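Local coordinates for protein PilX (Neisseria meningitidis, PDB 2OPE) that is a minor type IV pilin of the meningococcus that probably modulates adhesion and bacterial aggregation mediated by the pilus filaments, at residues G98-D103 and D117-F123; R72-G78 and V90-S94; L42-V46 and V61-F65; Y8-L12 and K54-Y59; F4-Q9 and G85-V90. All coordinates share one frame; numbering follows the deposited sequence.

Contact 1 of 5, residues G98-D103 and D117-F123; sequences GYKCRD and DVGCEAF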
# COMPACT_ATOMS: atom_id res chain seq x y z
N GLY A 98 4.31 2.41 -8.22
CA GLY A 98 3.66 1.21 -7.71
C GLY A 98 4.18 -0.09 -8.30
O GLY A 98 4.78 -0.10 -9.38
N TYR A 99 3.93 -1.19 -7.59
CA TYR A 99 4.56 -2.47 -7.92
C TYR A 99 3.62 -3.64 -7.70
O TYR A 99 2.85 -3.66 -6.76
CB TYR A 99 5.85 -2.66 -7.10
CG TYR A 99 6.87 -1.58 -7.37
CD1 TYR A 99 6.80 -0.34 -6.73
CD2 TYR A 99 7.91 -1.79 -8.26
CE1 TYR A 99 7.71 0.67 -7.01
CE2 TYR A 99 8.83 -0.79 -8.53
CZ TYR A 99 8.74 0.41 -7.90
OH TYR A 99 9.67 1.37 -8.15
N LYS A 100 3.67 -4.61 -8.61
CA LYS A 100 2.95 -5.88 -8.42
C LYS A 100 3.96 -6.92 -7.94
O LYS A 100 4.99 -7.13 -8.59
CB LYS A 100 2.31 -6.33 -9.72
CG LYS A 100 0.96 -5.56 -10.17
CD LYS A 100 0.22 -6.46 -11.15
CE LYS A 100 -0.94 -5.80 -11.95
NZ LYS A 100 -1.41 -4.67 -11.15
N CYS A 101 3.68 -7.56 -6.82
CA CYS A 101 4.65 -8.47 -6.20
C CYS A 101 4.15 -9.87 -6.19
O CYS A 101 2.94 -10.10 -6.11
CB CYS A 101 4.96 -8.06 -4.77
SG CYS A 101 5.46 -6.41 -4.67
N ARG A 102 5.11 -10.80 -6.26
CA ARG A 102 4.80 -12.23 -6.39
C ARG A 102 4.52 -12.85 -5.04
O ARG A 102 3.91 -13.91 -4.99
CB ARG A 102 5.87 -13.00 -7.16
CG ARG A 102 5.99 -12.63 -8.68
CD ARG A 102 4.78 -13.07 -9.54
NE ARG A 102 4.62 -14.53 -9.55
CZ ARG A 102 3.64 -15.21 -10.15
NH1 ARG A 102 2.69 -14.60 -10.85
NH2 ARG A 102 3.62 -16.53 -10.07
N ASP A 103 4.89 -12.16 -3.96
CA ASP A 103 4.69 -12.65 -2.57
C ASP A 103 4.69 -11.48 -1.61
O ASP A 103 5.36 -10.47 -1.87
CB ASP A 103 5.81 -13.57 -2.16
CG ASP A 103 7.18 -12.98 -2.48
OD1 ASP A 103 7.63 -13.16 -3.62
OD2 ASP A 103 7.79 -12.31 -1.61
N ASP A 117 11.20 -16.33 -9.20
CA ASP A 117 9.80 -15.92 -9.08
C ASP A 117 9.49 -15.22 -7.76
O ASP A 117 8.40 -15.34 -7.22
CB ASP A 117 8.87 -17.11 -9.40
CG ASP A 117 8.88 -17.48 -10.93
OD1 ASP A 117 8.54 -16.62 -11.79
OD2 ASP A 117 9.25 -18.63 -11.26
N VAL A 118 10.46 -14.43 -7.28
CA VAL A 118 10.37 -13.68 -6.04
C VAL A 118 10.58 -12.23 -6.41
O VAL A 118 11.40 -11.94 -7.32
CB VAL A 118 11.54 -14.09 -5.04
CG1 VAL A 118 11.55 -13.21 -3.78
CG2 VAL A 118 11.49 -15.59 -4.70
N GLY A 119 9.87 -11.31 -5.75
CA GLY A 119 10.13 -9.88 -5.94
C GLY A 119 8.92 -9.21 -6.49
O GLY A 119 7.81 -9.74 -6.38
N CYS A 120 9.11 -8.03 -7.10
CA CYS A 120 8.02 -7.19 -7.64
C CYS A 120 8.40 -6.63 -9.00
O CYS A 120 9.60 -6.55 -9.34
CB CYS A 120 7.71 -6.01 -6.70
SG CYS A 120 7.51 -6.47 -4.94
N GLU A 121 7.39 -6.24 -9.78
CA GLU A 121 7.66 -5.39 -10.95
C GLU A 121 6.85 -4.09 -11.02
O GLU A 121 5.66 -4.07 -10.65
CB GLU A 121 7.56 -6.17 -12.27
CG GLU A 121 6.72 -7.37 -12.18
CD GLU A 121 6.49 -8.04 -13.52
OE1 GLU A 121 5.57 -8.89 -13.56
OE2 GLU A 121 7.18 -7.71 -14.52
N ALA A 122 7.51 -3.02 -11.48
CA ALA A 122 6.90 -1.71 -11.72
C ALA A 122 5.61 -1.86 -12.48
O ALA A 122 5.58 -2.55 -13.51
CB ALA A 122 7.85 -0.83 -12.51
N PHE A 123 4.54 -1.26 -11.98
CA PHE A 123 3.26 -1.31 -12.69
C PHE A 123 2.74 0.08 -13.00
O PHE A 123 1.71 0.48 -12.45
CB PHE A 123 2.21 -2.08 -11.91
CG PHE A 123 0.90 -2.23 -12.63
CD1 PHE A 123 -0.28 -1.78 -12.06
CD2 PHE A 123 0.84 -2.83 -13.90
CE1 PHE A 123 -1.51 -1.90 -12.74
CE2 PHE A 123 -0.38 -2.97 -14.55
CZ PHE A 123 -1.55 -2.50 -13.98
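The amide of E121 donates to K100 O at 2.8 Å, and K100 N returns a bond to E121 O, so the two residues form a hydrogen-bonded antiparallel pair. This joins strand 98-101 to strand 120-122 at the edge of the pilin sheet, at the border of the disulfide-bounded region (D-region) that type IV pilins share near the C terminus, which C101 opens and C120 closes. The non-hydrogen-bonded pair beside it, C101 with C120, carries the covalent link: C101 SG and C120 SG are 2.1 Å apart. The disulfide torsion of 99° is close to the relaxed right angle, and C101 CA and C120 CA are 3.9 Å apart. On the same face, the Y99 ring lies obliquely against the backbone of A122, and its CE2 touches A122 CB. Past the cysteines, R102 N reaches G119 O at 2.9 Å, nearly head-on to the carbonyl, where segment 117-123 turns a corner. The other face holds the K100 side chain. Its chain runs extended to CE and then bends at the last torsion (chi4 -25°), folding the ammonium back over F123, whose ring also meets Y13 of helix 5-28 edge-to-face. K100 CE stands almost directly above the ring, 3.7 Å from its centroid, while K100 NZ makes a cation-pi contact with the same F123 face, 3.3 Å from the centroid and 20° off the normal.

Contact 2 of 5, residues R72-G78 and V90-S94; sequences RAYSLVG and VWMNS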
# COMPACT_ATOMS: atom_id res chain seq x y z
N ARG A 72 5.57 12.46 4.75
CA ARG A 72 5.12 12.58 3.36
C ARG A 72 5.79 11.56 2.47
O ARG A 72 5.27 11.26 1.38
CB ARG A 72 5.36 13.99 2.84
CG ARG A 72 4.47 15.04 3.56
CD ARG A 72 4.70 16.46 3.05
NE ARG A 72 3.57 17.28 3.48
CZ ARG A 72 3.50 17.84 4.67
NH1 ARG A 72 2.43 18.53 5.02
NH2 ARG A 72 4.49 17.69 5.51
N ALA A 73 6.96 11.06 2.90
CA ALA A 73 7.60 9.88 2.28
C ALA A 73 7.11 8.64 3.00
O ALA A 73 7.64 8.28 4.06
CB ALA A 73 9.08 9.95 2.41
N TYR A 74 6.09 8.00 2.45
CA TYR A 74 5.60 6.74 3.02
C TYR A 74 5.39 5.79 1.84
O TYR A 74 5.45 6.19 0.68
CB TYR A 74 4.28 6.92 3.82
CG TYR A 74 3.13 7.46 2.93
CD1 TYR A 74 2.44 6.59 2.06
CD2 TYR A 74 2.78 8.82 2.91
CE1 TYR A 74 1.43 7.04 1.24
CE2 TYR A 74 1.76 9.28 2.08
CZ TYR A 74 1.08 8.37 1.23
OH TYR A 74 0.11 8.78 0.33
N SER A 75 5.13 4.54 2.14
CA SER A 75 4.68 3.58 1.16
C SER A 75 3.45 2.82 1.69
O SER A 75 3.22 2.72 2.90
CB SER A 75 5.80 2.62 0.85
OG SER A 75 6.19 1.98 2.00
N LEU A 76 2.66 2.30 0.76
CA LEU A 76 1.55 1.47 1.10
C LEU A 76 1.90 0.05 0.74
O LEU A 76 2.43 -0.21 -0.33
CB LEU A 76 0.31 1.91 0.31
CG LEU A 76 -0.19 3.34 0.51
CD1 LEU A 76 -1.32 3.67 -0.53
CD2 LEU A 76 -0.68 3.51 1.93
N VAL A 77 1.59 -0.87 1.63
CA VAL A 77 1.78 -2.30 1.39
C VAL A 77 0.40 -3.01 1.33
O VAL A 77 -0.45 -2.81 2.17
CB VAL A 77 2.70 -2.89 2.51
CG1 VAL A 77 2.83 -4.36 2.44
CG2 VAL A 77 4.08 -2.23 2.45
N GLY A 78 0.14 -3.79 0.29
CA GLY A 78 -1.14 -4.48 0.21
C GLY A 78 -0.81 -5.96 0.21
O GLY A 78 -0.10 -6.43 -0.67
N VAL A 90 1.02 -6.08 -3.45
CA VAL A 90 1.30 -4.80 -4.08
C VAL A 90 2.02 -3.93 -3.05
O VAL A 90 1.75 -4.06 -1.84
CB VAL A 90 -0.02 -4.14 -4.50
CG1 VAL A 90 0.15 -2.71 -4.91
CG2 VAL A 90 -0.68 -4.95 -5.63
N TRP A 91 2.95 -3.06 -3.51
CA TRP A 91 3.33 -1.92 -2.67
C TRP A 91 3.43 -0.67 -3.54
O TRP A 91 3.53 -0.76 -4.76
CB TRP A 91 4.62 -2.16 -1.83
CG TRP A 91 5.91 -2.12 -2.63
CD1 TRP A 91 6.46 -3.14 -3.36
CD2 TRP A 91 6.78 -0.98 -2.80
NE1 TRP A 91 7.63 -2.71 -3.96
CE2 TRP A 91 7.84 -1.39 -3.66
CE3 TRP A 91 6.75 0.35 -2.35
CZ2 TRP A 91 8.86 -0.51 -4.05
CZ3 TRP A 91 7.77 1.20 -2.73
CH2 TRP A 91 8.81 0.77 -3.58
N MET A 92 3.41 0.50 -2.90
CA MET A 92 3.63 1.76 -3.62
C MET A 92 4.14 2.92 -2.73
O MET A 92 4.01 2.91 -1.49
CB MET A 92 2.37 2.16 -4.47
CG MET A 92 1.09 2.38 -3.62
SD MET A 92 -0.45 2.72 -4.50
CE MET A 92 -0.70 1.31 -5.58
N ASN A 93 4.77 3.87 -3.41
CA ASN A 93 5.27 5.19 -2.97
C ASN A 93 4.15 6.19 -2.76
O ASN A 93 3.17 6.14 -3.51
CB ASN A 93 6.08 5.82 -4.18
CG ASN A 93 7.50 5.51 -4.07
OD1 ASN A 93 7.91 5.19 -2.97
ND2 ASN A 93 8.27 5.52 -5.17
N SER A 94 4.35 7.17 -1.86
CA SER A 94 3.54 8.39 -1.89
C SER A 94 3.80 9.20 -3.10
O SER A 94 3.05 10.12 -3.36
CB SER A 94 3.80 9.31 -0.70
OG SER A 94 5.18 9.44 -0.48
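One face of the Y74 ring is covered by S94 CB, which stands 3.5 Å from the centroid and 17° off the ring normal, a CH-pi contact displaced toward the CE2 side. Y74 CG sits between its backbone N and carbonyl carbon (chi1 61°), which swings the ring across to the S94 side chain; the phenol OH then bonds to N20 of helix 5-28. The W91 ring meets S75 CB obliquely, at 4.0 Å from CE3, and stacks with Y99 and H110 outside this pair of strands. S94 does more than cover a ring. Its hydroxyl donates to R72 O at 2.6 Å, in the carbonyl plane and on a lone pair, and the same OG weakly accepts from Y74 N, so the S94 hydroxyl links to the backbone at R72 and, weakly, at Y74. S94 N also donates to Y74 O. Farther along, L76 and M92 form a hydrogen-bonded pair: M92 N meets L76 O at 2.8 Å, and L76 CB packs 4.0 Å from M92 CG on the face that also contacts M16 of helix 5-28. At the other end G78 N donates to V90 O at 2.7 Å and V90 N to G78 O. With strand directions 167° apart, these bonds define the central antiparallel beta hairpin of the pilin sheet, one face of which packs on the long N-terminal helix.

Contact 3 of 5, residues L42-V46 and V61-F65; sequences LERFV and VSVHF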
# COMPACT_ATOMS: atom_id res chain seq x y z
N LEU A 42 -2.40 9.55 8.64
CA LEU A 42 -2.23 8.56 7.58
C LEU A 42 -2.58 7.16 8.06
O LEU A 42 -3.29 6.42 7.38
CB LEU A 42 -0.78 8.57 7.05
CG LEU A 42 -0.46 9.78 6.16
CD1 LEU A 42 1.05 10.00 6.05
CD2 LEU A 42 -1.12 9.67 4.78
N GLU A 43 -2.05 6.81 9.24
CA GLU A 43 -2.24 5.50 9.87
C GLU A 43 -3.71 5.19 10.18
O GLU A 43 -4.17 4.09 9.94
CB GLU A 43 -1.32 5.36 11.13
CG GLU A 43 0.19 5.41 10.79
CD GLU A 43 1.10 5.46 12.02
OE1 GLU A 43 0.63 5.74 13.14
OE2 GLU A 43 2.32 5.20 11.88
N ARG A 44 -4.44 6.15 10.72
CA ARG A 44 -5.87 5.96 10.97
C ARG A 44 -6.64 5.84 9.68
O ARG A 44 -7.53 5.01 9.56
CB ARG A 44 -6.45 7.13 11.76
CG ARG A 44 -6.71 6.80 13.18
CD ARG A 44 -7.16 8.02 13.93
NE ARG A 44 -6.09 9.01 13.94
CZ ARG A 44 -5.30 9.21 14.99
NH1 ARG A 44 -4.35 10.14 14.93
NH2 ARG A 44 -5.48 8.48 16.10
N PHE A 45 -6.35 6.70 8.72
CA PHE A 45 -7.12 6.74 7.50
C PHE A 45 -6.94 5.43 6.75
O PHE A 45 -7.90 4.75 6.42
CB PHE A 45 -6.74 7.90 6.57
CG PHE A 45 -7.41 7.78 5.23
CD1 PHE A 45 -6.66 7.61 4.05
CD2 PHE A 45 -8.78 7.70 5.16
CE1 PHE A 45 -7.30 7.45 2.83
CE2 PHE A 45 -9.42 7.54 3.94
CZ PHE A 45 -8.68 7.41 2.77
N VAL A 46 -5.69 5.08 6.48
CA VAL A 46 -5.36 3.85 5.75
C VAL A 46 -5.88 2.59 6.41
O VAL A 46 -6.45 1.72 5.75
CB VAL A 46 -3.84 3.70 5.58
CG1 VAL A 46 -3.48 2.28 5.03
CG2 VAL A 46 -3.28 4.88 4.68
N VAL A 61 -4.36 -3.61 3.92
CA VAL A 61 -3.54 -2.51 3.44
C VAL A 61 -2.96 -1.70 4.64
O VAL A 61 -3.67 -1.39 5.60
CB VAL A 61 -4.32 -1.64 2.41
CG1 VAL A 61 -3.56 -0.41 2.03
CG2 VAL A 61 -4.63 -2.47 1.17
N SER A 62 -1.66 -1.40 4.59
CA SER A 62 -1.05 -0.65 5.70
C SER A 62 -0.09 0.38 5.11
O SER A 62 0.31 0.22 3.97
CB SER A 62 -0.33 -1.60 6.65
OG SER A 62 0.54 -2.46 5.91
N VAL A 63 0.26 1.42 5.90
CA VAL A 63 1.13 2.55 5.47
C VAL A 63 2.42 2.52 6.34
O VAL A 63 2.41 2.17 7.54
CB VAL A 63 0.37 3.95 5.57
CG1 VAL A 63 -0.08 4.22 7.03
CG2 VAL A 63 1.18 5.09 5.10
N HIS A 64 3.55 2.85 5.73
CA HIS A 64 4.83 2.63 6.40
C HIS A 64 5.74 3.82 6.19
O HIS A 64 5.63 4.51 5.21
CB HIS A 64 5.45 1.30 5.88
CG HIS A 64 4.53 0.13 6.04
ND1 HIS A 64 4.56 -0.71 7.14
CD2 HIS A 64 3.48 -0.30 5.27
CE1 HIS A 64 3.61 -1.63 7.02
NE2 HIS A 64 2.94 -1.41 5.90
N PHE A 65 6.62 4.06 7.15
CA PHE A 65 7.44 5.25 7.20
C PHE A 65 8.87 4.86 7.49
O PHE A 65 9.15 4.06 8.38
CB PHE A 65 6.94 6.16 8.34
CG PHE A 65 5.50 6.54 8.22
CD1 PHE A 65 5.13 7.66 7.47
CD2 PHE A 65 4.50 5.74 8.79
CE1 PHE A 65 3.80 7.99 7.30
CE2 PHE A 65 3.19 6.06 8.64
CZ PHE A 65 2.81 7.18 7.88
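V46 of helix 35-48 and V63 of strand 59-65 form the tight part of this helix-on-sheet contact, in which the helix covers the first strand of the pilin alpha/beta fold. The two axes run nearly antiparallel, at 166°, and approach to 7.8 Å. V46, which is buried, spreads its two methyls along the strand: CG2 touches V63 CB at 3.9 Å, while CG1 turns toward the V61 carbonyl and lies 4.0 Å from V61 CG1. V63 in turn points CG1 at the helix backbone, 3.8 Å from E43 CA, a direction set by its chi1 of 60°. No polar bond joins the two segments, and this part of the fit rests on the valines. L42, also buried, extends the apolar row toward Y74 of the adjacent strand and S23 of helix 5-28. E43 lies at the partly exposed margin. Its aliphatic CG rests on F65 CE2, and the carboxylate is turned 66° from the ring plane; E43 OE2 lies 3.5 Å from F65 CE2 while forming a salt bridge with K39, one helical turn earlier. F65 itself presents its edge to the helix: L42 CD1 lies 3.6 Å from F65 CE1, near the plane of the ring.

Contact 4 of 5, residues Y8-L12 and K54-Y59; sequences YQSQL and KIAEKY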
# COMPACT_ATOMS: atom_id res chain seq x y z
N TYR A 8 -7.62 -10.19 -8.80
CA TYR A 8 -7.74 -9.63 -7.44
C TYR A 8 -6.56 -8.70 -7.09
O TYR A 8 -6.74 -7.67 -6.45
CB TYR A 8 -7.91 -10.74 -6.40
CG TYR A 8 -9.30 -11.37 -6.39
CD1 TYR A 8 -10.43 -10.61 -6.20
CD2 TYR A 8 -9.46 -12.74 -6.54
CE1 TYR A 8 -11.70 -11.18 -6.18
CE2 TYR A 8 -10.73 -13.33 -6.53
CZ TYR A 8 -11.85 -12.53 -6.34
OH TYR A 8 -13.13 -13.10 -6.31
N GLN A 9 -5.36 -9.07 -7.52
CA GLN A 9 -4.19 -8.25 -7.34
C GLN A 9 -4.28 -6.92 -8.13
O GLN A 9 -3.73 -5.87 -7.71
CB GLN A 9 -2.96 -9.03 -7.79
CG GLN A 9 -1.66 -8.30 -7.51
CD GLN A 9 -0.52 -8.74 -8.40
OE1 GLN A 9 -0.71 -8.96 -9.60
NE2 GLN A 9 0.67 -8.85 -7.83
N SER A 10 -4.95 -6.97 -9.29
CA SER A 10 -5.21 -5.75 -10.05
C SER A 10 -6.16 -4.83 -9.29
O SER A 10 -5.86 -3.65 -9.09
CB SER A 10 -5.74 -6.03 -11.45
OG SER A 10 -4.77 -6.70 -12.24
N GLN A 11 -7.29 -5.35 -8.83
CA GLN A 11 -8.21 -4.47 -8.12
C GLN A 11 -7.55 -3.89 -6.87
O GLN A 11 -7.78 -2.75 -6.54
CB GLN A 11 -9.51 -5.20 -7.76
CG GLN A 11 -10.14 -5.91 -8.95
CD GLN A 11 -11.47 -6.55 -8.61
OE1 GLN A 11 -12.24 -6.03 -7.79
NE2 GLN A 11 -11.74 -7.69 -9.23
N LEU A 12 -6.77 -4.70 -6.16
CA LEU A 12 -6.01 -4.22 -4.98
C LEU A 12 -5.09 -3.07 -5.44
O LEU A 12 -4.97 -2.03 -4.76
CB LEU A 12 -5.17 -5.35 -4.38
CG LEU A 12 -4.25 -5.01 -3.21
CD1 LEU A 12 -5.09 -4.55 -2.00
CD2 LEU A 12 -3.34 -6.18 -2.84
N LYS A 54 -15.36 -7.25 -1.99
CA LYS A 54 -14.57 -8.30 -2.65
C LYS A 54 -13.08 -8.22 -2.25
O LYS A 54 -12.48 -9.22 -1.89
CB LYS A 54 -14.76 -8.25 -4.18
CG LYS A 54 -16.16 -8.77 -4.66
CD LYS A 54 -16.43 -8.60 -6.18
CE LYS A 54 -15.88 -9.77 -7.08
NZ LYS A 54 -16.89 -10.80 -7.67
N ILE A 55 -12.49 -7.04 -2.25
CA ILE A 55 -11.06 -6.91 -1.97
C ILE A 55 -10.74 -6.96 -0.47
O ILE A 55 -9.77 -7.61 -0.04
CB ILE A 55 -10.48 -5.62 -2.67
CG1 ILE A 55 -10.90 -5.59 -4.14
CG2 ILE A 55 -8.96 -5.52 -2.55
CD1 ILE A 55 -10.62 -6.93 -4.87
N ALA A 56 -11.54 -6.26 0.33
CA ALA A 56 -11.33 -6.18 1.78
C ALA A 56 -11.37 -7.53 2.48
O ALA A 56 -10.73 -7.71 3.51
CB ALA A 56 -12.37 -5.22 2.43
N GLU A 57 -12.15 -8.45 1.95
CA GLU A 57 -12.21 -9.80 2.45
C GLU A 57 -10.86 -10.51 2.36
O GLU A 57 -10.56 -11.40 3.16
CB GLU A 57 -13.16 -10.59 1.57
CG GLU A 57 -14.50 -10.83 2.14
CD GLU A 57 -15.37 -11.60 1.18
OE1 GLU A 57 -16.57 -11.80 1.49
OE2 GLU A 57 -14.85 -11.98 0.09
N LYS A 58 -10.08 -10.13 1.36
CA LYS A 58 -8.90 -10.92 0.99
C LYS A 58 -7.55 -10.30 1.33
O LYS A 58 -6.57 -11.03 1.46
CB LYS A 58 -8.93 -11.21 -0.51
CG LYS A 58 -10.17 -11.93 -0.94
CD LYS A 58 -10.38 -11.92 -2.45
CE LYS A 58 -11.71 -12.59 -2.76
NZ LYS A 58 -11.78 -14.03 -2.28
N TYR A 59 -7.51 -8.96 1.44
CA TYR A 59 -6.26 -8.22 1.61
C TYR A 59 -6.27 -7.27 2.79
O TYR A 59 -7.31 -6.74 3.13
CB TYR A 59 -5.99 -7.40 0.36
CG TYR A 59 -5.80 -8.26 -0.83
CD1 TYR A 59 -6.84 -8.47 -1.75
CD2 TYR A 59 -4.59 -8.89 -1.04
CE1 TYR A 59 -6.67 -9.27 -2.86
CE2 TYR A 59 -4.41 -9.70 -2.13
CZ TYR A 59 -5.46 -9.89 -3.04
OH TYR A 59 -5.24 -10.70 -4.12
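I55 fills the middle of the contact between helix 5-28 and the short helix 53-56, its CD1 reaching Q11 CB at 3.5 Å and, at 3.9 Å, the edge of the Y8 ring at CD1. Its other branch, CG2, meets L12 CD1. Two aromatic faces flank this centre. K58 lays CE over the Y8 ring, 3.8 Å from the centroid, while its NZ stands farther off, 4.7 Å from that centroid, an off-centre cation-pi contact. L12 CD2 covers one face of the Y59 ring, 3.8 Å from its centroid; a trans first torsion (chi1 177°) carries both L12 methyls toward Y59. In the next shell, I55 O accepts from both K58 N and Y59 N, and the two bonds fix the turn from which K58 goes to the Y8 ring and Y59 to L12. M51 and V90 also touch L12. With no hydrogen bond between the segments, cohesion rests on apolar and CH-pi contacts, to which the K58 charge probably adds a modest electrostatic pull on Y8.

Contact 5 of 5, residues F4-Q9 and G85-V90; sequences FEKGYQ and GYTLSV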
# COMPACT_ATOMS: atom_id res chain seq x y z
N PHE A 4 -7.60 -15.55 -11.88
CA PHE A 4 -8.51 -14.97 -10.83
C PHE A 4 -7.76 -14.21 -9.73
O PHE A 4 -8.12 -13.09 -9.39
CB PHE A 4 -9.39 -16.05 -10.19
CG PHE A 4 -10.74 -16.26 -10.87
CD1 PHE A 4 -11.21 -17.54 -11.15
CD2 PHE A 4 -11.53 -15.18 -11.22
CE1 PHE A 4 -12.46 -17.71 -11.77
CE2 PHE A 4 -12.75 -15.35 -11.84
CZ PHE A 4 -13.22 -16.60 -12.11
N GLU A 5 -6.73 -14.82 -9.16
CA GLU A 5 -5.99 -14.18 -8.11
C GLU A 5 -5.29 -12.97 -8.69
O GLU A 5 -5.07 -11.98 -7.98
CB GLU A 5 -4.98 -15.11 -7.46
CG GLU A 5 -4.21 -14.37 -6.39
CD GLU A 5 -3.08 -15.16 -5.68
OE1 GLU A 5 -2.87 -16.38 -5.91
OE2 GLU A 5 -2.40 -14.51 -4.86
N LYS A 6 -4.93 -13.05 -9.98
CA LYS A 6 -4.33 -11.95 -10.75
C LYS A 6 -5.26 -10.78 -10.91
O LYS A 6 -4.84 -9.65 -10.78
CB LYS A 6 -3.89 -12.38 -12.15
CG LYS A 6 -2.61 -13.16 -12.19
CD LYS A 6 -2.23 -13.57 -13.61
CE LYS A 6 -0.93 -14.43 -13.59
NZ LYS A 6 -0.67 -15.18 -14.88
N GLY A 7 -6.52 -11.06 -11.22
CA GLY A 7 -7.54 -10.03 -11.25
C GLY A 7 -7.67 -9.39 -9.87
O GLY A 7 -7.80 -8.17 -9.76
N TYR A 8 -7.62 -10.19 -8.80
CA TYR A 8 -7.74 -9.63 -7.44
C TYR A 8 -6.56 -8.70 -7.09
O TYR A 8 -6.74 -7.67 -6.45
CB TYR A 8 -7.91 -10.74 -6.40
CG TYR A 8 -9.30 -11.37 -6.39
CD1 TYR A 8 -10.43 -10.61 -6.20
CD2 TYR A 8 -9.46 -12.74 -6.54
CE1 TYR A 8 -11.70 -11.18 -6.18
CE2 TYR A 8 -10.73 -13.33 -6.53
CZ TYR A 8 -11.85 -12.53 -6.34
OH TYR A 8 -13.13 -13.10 -6.31
N GLN A 9 -5.36 -9.07 -7.52
CA GLN A 9 -4.19 -8.25 -7.34
C GLN A 9 -4.28 -6.92 -8.13
O GLN A 9 -3.73 -5.87 -7.71
CB GLN A 9 -2.96 -9.03 -7.79
CG GLN A 9 -1.66 -8.30 -7.51
CD GLN A 9 -0.52 -8.74 -8.40
OE1 GLN A 9 -0.71 -8.96 -9.60
NE2 GLN A 9 0.67 -8.85 -7.83
N GLY A 85 -4.19 -18.76 1.21
CA GLY A 85 -3.68 -19.36 -0.02
C GLY A 85 -3.30 -18.31 -1.06
O GLY A 85 -2.69 -18.63 -2.08
N TYR A 86 -3.62 -17.05 -0.83
CA TYR A 86 -3.23 -16.02 -1.79
C TYR A 86 -1.82 -15.54 -1.46
O TYR A 86 -1.41 -15.51 -0.28
CB TYR A 86 -4.28 -14.89 -1.82
CG TYR A 86 -5.46 -15.10 -2.79
CD1 TYR A 86 -5.81 -16.35 -3.27
CD2 TYR A 86 -6.20 -14.02 -3.24
CE1 TYR A 86 -6.89 -16.51 -4.17
CE2 TYR A 86 -7.22 -14.14 -4.13
CZ TYR A 86 -7.58 -15.36 -4.60
OH TYR A 86 -8.65 -15.43 -5.50
N THR A 87 -1.09 -15.18 -2.51
CA THR A 87 0.30 -14.70 -2.40
C THR A 87 0.59 -13.31 -3.04
O THR A 87 1.38 -12.51 -2.49
CB THR A 87 1.28 -15.71 -3.06
OG1 THR A 87 0.81 -15.99 -4.38
CG2 THR A 87 1.39 -17.04 -2.25
N LEU A 88 -0.03 -13.05 -4.20
CA LEU A 88 0.26 -11.86 -4.95
C LEU A 88 -0.01 -10.67 -4.06
O LEU A 88 -1.02 -10.64 -3.35
CB LEU A 88 -0.62 -11.76 -6.22
CG LEU A 88 -0.47 -12.85 -7.31
CD1 LEU A 88 -1.34 -12.61 -8.53
CD2 LEU A 88 0.99 -13.07 -7.70
N SER A 89 0.87 -9.67 -4.14
CA SER A 89 0.77 -8.50 -3.30
C SER A 89 1.06 -7.24 -4.11
O SER A 89 1.28 -7.32 -5.32
CB SER A 89 1.71 -8.64 -2.10
OG SER A 89 1.47 -9.88 -1.44
N VAL A 90 1.02 -6.08 -3.45
CA VAL A 90 1.30 -4.80 -4.08
C VAL A 90 2.02 -3.93 -3.05
O VAL A 90 1.75 -4.06 -1.84
CB VAL A 90 -0.02 -4.14 -4.50
CG1 VAL A 90 0.15 -2.71 -4.91
CG2 VAL A 90 -0.68 -4.95 -5.63
O HOH W 1 -3.23 -12.34 -3.93
O HOH W 2 -1.04 -17.88 -4.18
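The first turn of helix 5-28 faces a loop at 85-88 that runs into strand 89-93, with E5 CA 7.1 Å from Y86 CA and Q9 CA 6.2 Å from L88 CA. E5 supplies the main polar link. Its OE2 accepts T87 N at 2.8 Å, on the syn side, and L88 N at 2.9 Å, nearly along the C-O axis; the two amides approach from opposite faces of the carboxylate plane. A water joins E5 OE1 to G85 O and T87 OG1; a second, between E5 OE2 and L88 O, sits so close to OE2 that its detail is doubtful. The amide bonds would be expected to stabilise a negative charge on E5. The extended glutamate, with CG anti to the backbone N (chi1 179°), also lies flat on Y86: carboxylate and ring planes differ by 8°, and E5 CG is 3.6 Å from the Y86 centroid, directly over its centre. Y8 CD2 approaches the edge of that ring, although the two ring planes meet obliquely. Farther along, the Q9 side chain crosses that of L88 at about a right angle, and Q9 NE2 donates to S89 O at 3.0 Å. L88 CD1 rests on K6 CA. Segment 85-90 thus passes the start of helix 5-28 and runs into strand 89-93, which lies between strands 74-80 and 98-101, while Y86 also touches P80 and Y59.

In the fold
From the N terminus, helix 5-28 opens two contacts at its start. Contact 4 closes a loop at 54-59 and ties the helix to helix 53-56; contact 5 closes a longer one at 85-90, fixing the helix to the start of strand 89-93. Contact 3 closes the loop from helix 35-48 back to strand 59-65; it crosses contact 4 but lies wholly within the span of contact 5. Contact 2 closes the hairpin of strands 74-80 and 89-93, crosses contact 5 and shares V90 with it. Contact 1 comes last, closing the loop that holds helix 104-109. Contacts 3, 2 and 1 thus succeed one another across the antiparallel sheet, and contacts 4 and 5 anchor the N-terminal helix at one end.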